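Local coordinates for putative uncharacterized protein (Archaeoglobus fulgidus, PDB 4KPP), which exchanges calcium ions for protons across the membrane as a secondary transporter of the sodium/calcium exchanger family, at residues V317-A322 with A365-L370; F121-T126 with F269-S274; G230-A235 with L244-I249. All blocks are in the same frame, centred on the assembly; numbering follows the deposited sequence.

Contact 1 (V317-A322 with A365-L370)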
# COMPACT_ATOMS: atom_id res chain seq x y z
N VAL A 317 -2.47 8.44 -13.71
CA VAL A 317 -2.73 9.17 -12.47
C VAL A 317 -4.19 9.60 -12.42
O VAL A 317 -4.85 9.48 -11.39
CB VAL A 317 -1.81 10.40 -12.34
CG1 VAL A 317 -2.27 11.31 -11.20
CG2 VAL A 317 -0.37 9.96 -12.12
N LEU A 318 -4.70 10.10 -13.55
CA LEU A 318 -6.10 10.49 -13.67
C LEU A 318 -7.03 9.31 -13.41
O LEU A 318 -8.01 9.43 -12.68
CB LEU A 318 -6.36 11.07 -15.07
CG LEU A 318 -7.81 11.32 -15.48
CD1 LEU A 318 -8.49 12.30 -14.54
CD2 LEU A 318 -7.88 11.82 -16.92
N LEU A 319 -6.69 8.16 -13.99
CA LEU A 319 -7.46 6.94 -13.81
C LEU A 319 -7.44 6.54 -12.34
O LEU A 319 -8.47 6.14 -11.78
CB LEU A 319 -6.86 5.81 -14.66
CG LEU A 319 -7.75 4.72 -15.27
CD1 LEU A 319 -6.87 3.62 -15.86
CD2 LEU A 319 -8.74 4.14 -14.28
N THR A 320 -6.27 6.65 -11.72
CA THR A 320 -6.10 6.27 -10.32
C THR A 320 -6.88 7.21 -9.41
O THR A 320 -7.50 6.77 -8.44
CB THR A 320 -4.62 6.28 -9.91
OG1 THR A 320 -3.85 5.52 -10.86
CG2 THR A 320 -4.44 5.68 -8.53
N ALA A 321 -6.84 8.50 -9.72
CA ALA A 321 -7.58 9.49 -8.97
C ALA A 321 -9.08 9.25 -9.12
O ALA A 321 -9.84 9.40 -8.16
CB ALA A 321 -7.22 10.89 -9.44
N ALA A 322 -9.49 8.89 -10.33
CA ALA A 322 -10.89 8.60 -10.62
C ALA A 322 -11.38 7.40 -9.81
O ALA A 322 -12.45 7.45 -9.21
CB ALA A 322 -11.09 8.36 -12.11
N ALA A 365 -14.03 8.26 -16.81
CA ALA A 365 -15.33 8.93 -16.86
C ALA A 365 -16.38 8.19 -16.05
O ALA A 365 -17.17 8.80 -15.33
CB ALA A 365 -15.79 9.08 -18.31
N ILE A 366 -16.39 6.86 -16.15
CA ILE A 366 -17.35 6.04 -15.44
C ILE A 366 -17.18 6.13 -13.92
O ILE A 366 -18.15 6.30 -13.18
CB ILE A 366 -17.31 4.56 -15.91
CG1 ILE A 366 -17.74 4.47 -17.37
CG2 ILE A 366 -18.20 3.69 -15.04
CD1 ILE A 366 -17.82 3.06 -17.91
N TYR A 367 -15.93 6.03 -13.46
CA TYR A 367 -15.61 6.20 -12.04
C TYR A 367 -16.18 7.52 -11.51
O TYR A 367 -16.87 7.54 -10.50
CB TYR A 367 -14.10 6.21 -11.83
CG TYR A 367 -13.46 4.84 -11.74
CD1 TYR A 367 -14.08 3.80 -11.06
CD2 TYR A 367 -12.22 4.61 -12.32
CE1 TYR A 367 -13.48 2.56 -10.97
CE2 TYR A 367 -11.62 3.37 -12.23
CZ TYR A 367 -12.25 2.35 -11.56
OH TYR A 367 -11.64 1.12 -11.48
N ILE A 368 -15.87 8.60 -12.22
CA ILE A 368 -16.29 9.93 -11.81
C ILE A 368 -17.80 10.10 -11.86
O ILE A 368 -18.41 10.60 -10.91
CB ILE A 368 -15.63 11.02 -12.68
CG1 ILE A 368 -14.11 10.98 -12.51
CG2 ILE A 368 -16.18 12.39 -12.34
CD1 ILE A 368 -13.36 11.96 -13.41
N ILE A 369 -18.41 9.67 -12.96
CA ILE A 369 -19.85 9.83 -13.14
C ILE A 369 -20.64 8.96 -12.16
O ILE A 369 -21.68 9.38 -11.67
CB ILE A 369 -20.27 9.59 -14.61
CG1 ILE A 369 -19.69 10.68 -15.50
CG2 ILE A 369 -21.78 9.56 -14.75
CD1 ILE A 369 -19.98 10.50 -16.97
N LEU A 370 -20.13 7.77 -11.85
CA LEU A 370 -20.73 6.93 -10.82
C LEU A 370 -20.63 7.57 -9.44
O LEU A 370 -21.51 7.39 -8.60
CB LEU A 370 -20.06 5.55 -10.78
CG LEU A 370 -20.46 4.51 -11.83
CD1 LEU A 370 -19.65 3.24 -11.64
CD2 LEU A 370 -21.95 4.21 -11.74
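Ala-322 and Tyr-367 meet where helix 311-331 and helix 357-377 run side by side, their local axes 9.0 Å apart and inclined at 28°. The bump is the methyl of Ala-322, which points toward the other helix; the hollow is the notch between CB of Tyr-367, 3.7 Å from CB of Ala-322, and CG1 of Ile-368, 4.0 Å from that same alanine CB. With so little side chain between them the backbones come close, CA of Ala-322 standing 5.5 Å from CA of Tyr-367. The Tyr-367 methylene also rests on the carbonyl group of Ala-322, CB to O being 3.3 Å. From there the ring extends past the alanine, because its CG lies beside the backbone N and anti to the carbonyl carbon (chi1 -83°). Leu-319, one turn earlier, meets the aromatic ring at its edge: its CD2 lies in the ring plane, 3.6 Å from CE2 of Tyr-367. Leu-347 of helix 338-353 touches Tyr-367 as well, tying a third helix to the pair. The calcium ion is about 14 Å from the tyrosine side chain, too far for Tyr-367 to be one of its ligands. The arrangement is small-residue packing between two neighbouring helices of the exchanger's helical bundle, 311-331 and 357-377, with helix 338-353 against the tyrosine.

Contact 2 (F121-T126 with F269-S274); sequences FIAFRT and FRVSAS
A helix terminus and the turn between two helices form this contact: the end of helix 96-127 lies against the tight connection from helix 242-267 to helix 271-285. Ala-123 and Val-271 make its apolar centre, CB of the alanine 3.9 Å from CG1 of the valine. That methyl is the branch anti to the valine's own backbone N (chi1 -174°), and Ala-123 points toward it from the opposing segment. The small alanine lets the backbones come fairly near, CA of Ala-123 being 6.8 Å from CA of Val-271. Val-132 touches both side chains and so brings strand 131-133 into the packing. Nearer the surface, Phe-269 extends its ring toward the end of helix 96-127, where CE1 lies a loose 4.4 Å from O of Thr-126. Phe-269 can take this place because the chain turns there: with phi at 63° it is the C' residue of a Schellman motif, in which Arg-270 N returns to Phe-265 O and Phe-269 N to Val-266 O. Arg-270 then occupies the N-cap position of the next helix. This Schellman-ended turn between consecutive helices, packed on helix 96-127, joins the two exchanger-family regions of the chain.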
# COMPACT_ATOMS: atom_id res chain seq x y z
N PHE A 121 -15.14 -9.92 -0.46
CA PHE A 121 -15.78 -11.15 -0.94
C PHE A 121 -15.57 -12.33 0.00
O PHE A 121 -16.49 -13.10 0.25
CB PHE A 121 -15.28 -11.51 -2.34
CG PHE A 121 -15.98 -10.77 -3.44
CD1 PHE A 121 -17.34 -10.50 -3.36
CD2 PHE A 121 -15.28 -10.35 -4.56
CE1 PHE A 121 -17.98 -9.81 -4.38
CE2 PHE A 121 -15.92 -9.66 -5.58
CZ PHE A 121 -17.27 -9.39 -5.49
N ILE A 122 -14.35 -12.46 0.52
CA ILE A 122 -14.04 -13.53 1.46
C ILE A 122 -14.80 -13.33 2.76
O ILE A 122 -15.31 -14.28 3.36
CB ILE A 122 -12.53 -13.61 1.73
CG1 ILE A 122 -11.78 -13.97 0.45
CG2 ILE A 122 -12.23 -14.63 2.83
CD1 ILE A 122 -10.29 -14.10 0.62
N ALA A 123 -14.90 -12.07 3.18
CA ALA A 123 -15.66 -11.71 4.37
C ALA A 123 -17.14 -12.06 4.20
O ALA A 123 -17.81 -12.46 5.15
CB ALA A 123 -15.49 -10.23 4.69
N PHE A 124 -17.64 -11.90 2.98
CA PHE A 124 -19.03 -12.24 2.67
C PHE A 124 -19.31 -13.72 2.91
O PHE A 124 -20.31 -14.08 3.52
CB PHE A 124 -19.36 -11.87 1.23
CG PHE A 124 -19.40 -10.39 0.98
CD1 PHE A 124 -19.75 -9.52 1.99
CD2 PHE A 124 -19.10 -9.88 -0.27
CE1 PHE A 124 -19.79 -8.15 1.77
CE2 PHE A 124 -19.14 -8.52 -0.50
CZ PHE A 124 -19.48 -7.65 0.52
N ARG A 125 -18.41 -14.58 2.43
CA ARG A 125 -18.59 -16.02 2.56
C ARG A 125 -18.31 -16.48 3.98
O ARG A 125 -18.88 -17.47 4.44
CB ARG A 125 -17.68 -16.76 1.58
N THR A 126 -17.44 -15.76 4.68
CA THR A 126 -17.05 -16.13 6.03
C THR A 126 -18.14 -15.78 7.04
O THR A 126 -18.46 -16.57 7.93
CB THR A 126 -15.73 -15.46 6.44
OG1 THR A 126 -14.83 -15.43 5.32
CG2 THR A 126 -15.08 -16.21 7.60
N PHE A 269 -12.56 -13.65 12.23
CA PHE A 269 -13.72 -12.80 12.51
C PHE A 269 -13.36 -11.38 12.95
O PHE A 269 -14.01 -10.80 13.82
CB PHE A 269 -14.65 -13.47 13.54
CG PHE A 269 -15.16 -14.81 13.10
CD1 PHE A 269 -16.35 -14.92 12.42
CD2 PHE A 269 -14.44 -15.96 13.37
CE1 PHE A 269 -16.83 -16.15 12.01
CE2 PHE A 269 -14.90 -17.20 12.96
CZ PHE A 269 -16.10 -17.29 12.29
N ARG A 270 -12.33 -10.82 12.32
CA ARG A 270 -11.93 -9.44 12.58
C ARG A 270 -11.95 -8.66 11.27
O ARG A 270 -10.92 -8.21 10.78
CB ARG A 270 -10.53 -9.40 13.21
N VAL A 271 -13.15 -8.49 10.72
CA VAL A 271 -13.33 -7.85 9.42
C VAL A 271 -13.09 -6.34 9.48
O VAL A 271 -12.49 -5.77 8.57
CB VAL A 271 -14.74 -8.11 8.85
CG1 VAL A 271 -14.86 -7.55 7.44
CG2 VAL A 271 -15.03 -9.60 8.85
N SER A 272 -13.56 -5.70 10.54
CA SER A 272 -13.43 -4.25 10.71
C SER A 272 -11.98 -3.79 10.74
O SER A 272 -11.58 -2.92 9.97
CB SER A 272 -14.14 -3.80 11.98
OG SER A 272 -15.53 -4.06 11.89
N ALA A 273 -11.20 -4.38 11.64
CA ALA A 273 -9.78 -4.05 11.76
C ALA A 273 -9.03 -4.36 10.46
O ALA A 273 -8.12 -3.64 10.08
CB ALA A 273 -9.16 -4.78 12.93
N SER A 274 -9.43 -5.44 9.80
CA SER A 274 -8.82 -5.84 8.54
C SER A 274 -9.04 -4.78 7.47
O SER A 274 -8.12 -4.43 6.73
CB SER A 274 -9.38 -7.19 8.09
OG SER A 274 -8.71 -7.65 6.93

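Contact 3 (G230-A235 with L244-I249); sequences GLLETA and LAVQWI
Leu-231 projects from helix 224-237 toward helix 242-267 and reaches CG2 of Ile-249 with both its methyls. CD2 is the nearer, 3.7 Å from CG2 of Ile-249, and also touches the methyl of Ala-245, whereas CD1 lies by the Ala-245 carbonyl, 4.0 Å from its O. The leucine and isoleucine side chains cross at a slant, and it is the short branch of Ile-249, anti to the backbone N, that faces the leucine; CG1 takes the position beside that N (chi1 -59°). A second pair repeats the theme on the flank: CD2 of Leu-232 meets CG2 of Val-246 at 3.7 Å, again at an oblique angle. Tyr-99 of helix 96-127 touches both members of this pair. Farther along, the methyls of Ala-235 and Ala-245 both point toward the opposing helix and meet with CB to CB at 4.3 Å. The segments run at 125° to one another, their axes 9.6 Å apart, and helix 242-267 widens here into a pi-type turn at 245-249, from whose two ends Ala-245 and Ile-249 both reach Leu-231. An alanine in place of Leu-231 would probably open a gap opposite Ala-245 and Ile-249 and leave CG2 of the isoleucine without its packing partner. Because the contact is built from aliphatic groups, with no polar bond between the segments, it is held by van der Waals packing and burial of apolar surface, and its geometry probably depends on how the methyls fit.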
# COMPACT_ATOMS: atom_id res chain seq x y z
N GLY A 230 15.52 -7.81 -12.07
CA GLY A 230 15.20 -9.18 -12.45
C GLY A 230 13.88 -9.23 -13.20
O GLY A 230 13.76 -9.90 -14.23
N LEU A 231 12.89 -8.52 -12.67
CA LEU A 231 11.58 -8.42 -13.32
C LEU A 231 11.71 -7.82 -14.71
O LEU A 231 11.20 -8.37 -15.68
CB LEU A 231 10.63 -7.56 -12.48
CG LEU A 231 9.47 -8.28 -11.80
CD1 LEU A 231 8.59 -7.29 -11.06
CD2 LEU A 231 8.66 -9.09 -12.80
N LEU A 232 12.39 -6.68 -14.80
CA LEU A 232 12.59 -5.99 -16.07
C LEU A 232 13.32 -6.86 -17.09
O LEU A 232 12.98 -6.86 -18.27
CB LEU A 232 13.34 -4.67 -15.88
CG LEU A 232 12.59 -3.52 -15.21
CD1 LEU A 232 13.50 -2.32 -15.03
CD2 LEU A 232 11.35 -3.16 -16.01
N GLU A 233 14.32 -7.60 -16.62
CA GLU A 233 15.08 -8.49 -17.48
C GLU A 233 14.21 -9.64 -17.98
O GLU A 233 14.20 -9.94 -19.18
CB GLU A 233 16.30 -9.04 -16.75
CG GLU A 233 17.63 -8.51 -17.27
CD GLU A 233 17.98 -9.07 -18.64
OE1 GLU A 233 17.41 -8.60 -19.64
OE2 GLU A 233 18.82 -9.99 -18.70
N THR A 234 13.49 -10.28 -17.06
CA THR A 234 12.60 -11.38 -17.40
C THR A 234 11.58 -10.98 -18.45
O THR A 234 11.33 -11.72 -19.41
CB THR A 234 11.87 -11.92 -16.14
OG1 THR A 234 12.83 -12.49 -15.24
CG2 THR A 234 10.86 -12.98 -16.51
N ALA A 235 10.99 -9.80 -18.29
CA ALA A 235 9.98 -9.30 -19.22
C ALA A 235 10.57 -9.03 -20.61
O ALA A 235 9.87 -9.18 -21.62
CB ALA A 235 9.31 -8.05 -18.67
N LEU A 244 3.76 -3.73 -17.90
CA LEU A 244 2.89 -4.68 -17.23
C LEU A 244 3.57 -5.26 -15.99
O LEU A 244 2.93 -5.49 -14.97
CB LEU A 244 2.48 -5.80 -18.19
CG LEU A 244 1.75 -5.36 -19.47
CD1 LEU A 244 1.44 -6.56 -20.34
CD2 LEU A 244 0.47 -4.58 -19.14
N ALA A 245 4.88 -5.48 -16.08
CA ALA A 245 5.65 -6.00 -14.96
C ALA A 245 5.79 -4.94 -13.86
O ALA A 245 5.56 -5.22 -12.69
CB ALA A 245 7.03 -6.46 -15.44
N VAL A 246 6.17 -3.73 -14.26
CA VAL A 246 6.34 -2.61 -13.34
C VAL A 246 5.04 -2.24 -12.64
O VAL A 246 5.03 -1.96 -11.44
CB VAL A 246 6.90 -1.37 -14.08
CG1 VAL A 246 6.82 -0.13 -13.20
CG2 VAL A 246 8.33 -1.62 -14.53
N GLN A 247 3.94 -2.25 -13.39
CA GLN A 247 2.67 -1.77 -12.87
C GLN A 247 1.85 -2.84 -12.16
O GLN A 247 1.17 -2.55 -11.18
CB GLN A 247 1.84 -1.17 -14.01
CG GLN A 247 0.64 -0.37 -13.57
CD GLN A 247 0.07 0.48 -14.68
OE1 GLN A 247 -0.37 1.61 -14.45
NE2 GLN A 247 0.08 -0.05 -15.90
N TRP A 248 1.93 -4.08 -12.64
CA TRP A 248 1.04 -5.13 -12.11
C TRP A 248 1.74 -6.25 -11.35
O TRP A 248 1.26 -6.69 -10.31
CB TRP A 248 0.16 -5.70 -13.23
CG TRP A 248 -0.60 -4.65 -13.98
CD1 TRP A 248 -0.54 -4.40 -15.32
CD2 TRP A 248 -1.51 -3.69 -13.43
NE1 TRP A 248 -1.37 -3.35 -15.64
CE2 TRP A 248 -1.98 -2.90 -14.50
CE3 TRP A 248 -1.99 -3.43 -12.14
CZ2 TRP A 248 -2.90 -1.86 -14.32
CZ3 TRP A 248 -2.90 -2.40 -11.96
CH2 TRP A 248 -3.35 -1.63 -13.05
N ILE A 249 2.88 -6.71 -11.86
CA ILE A 249 3.57 -7.82 -11.22
C ILE A 249 4.33 -7.38 -9.97
O ILE A 249 4.22 -8.01 -8.92
CB ILE A 249 4.52 -8.55 -12.19
CG1 ILE A 249 3.74 -9.10 -13.38
CG2 ILE A 249 5.24 -9.69 -11.48
CD1 ILE A 249 4.60 -9.85 -14.37

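Overall arrangement
Contacts 1 and 3 are largely buried and contact 2 only partly so, with Phe-269 on the surface. None is tied by a hydrogen bond between its segments; what differs is the shape of the packing. Contact 1 sets an aromatic ring and a small alanine between nearly parallel helices, contact 3 joins branched aliphatic side chains across a steep angle, and contact 2 relies on one close methyl pair beside a turn. Helix 242-267, part of contact 3, leads into helix 271-285 of contact 2. Helix 96-127 links all three: it carries segment 121-126 of contact 2 and touches Leu-319 and Thr-320 of contact 1 and Leu-232 and Val-246 of contact 3.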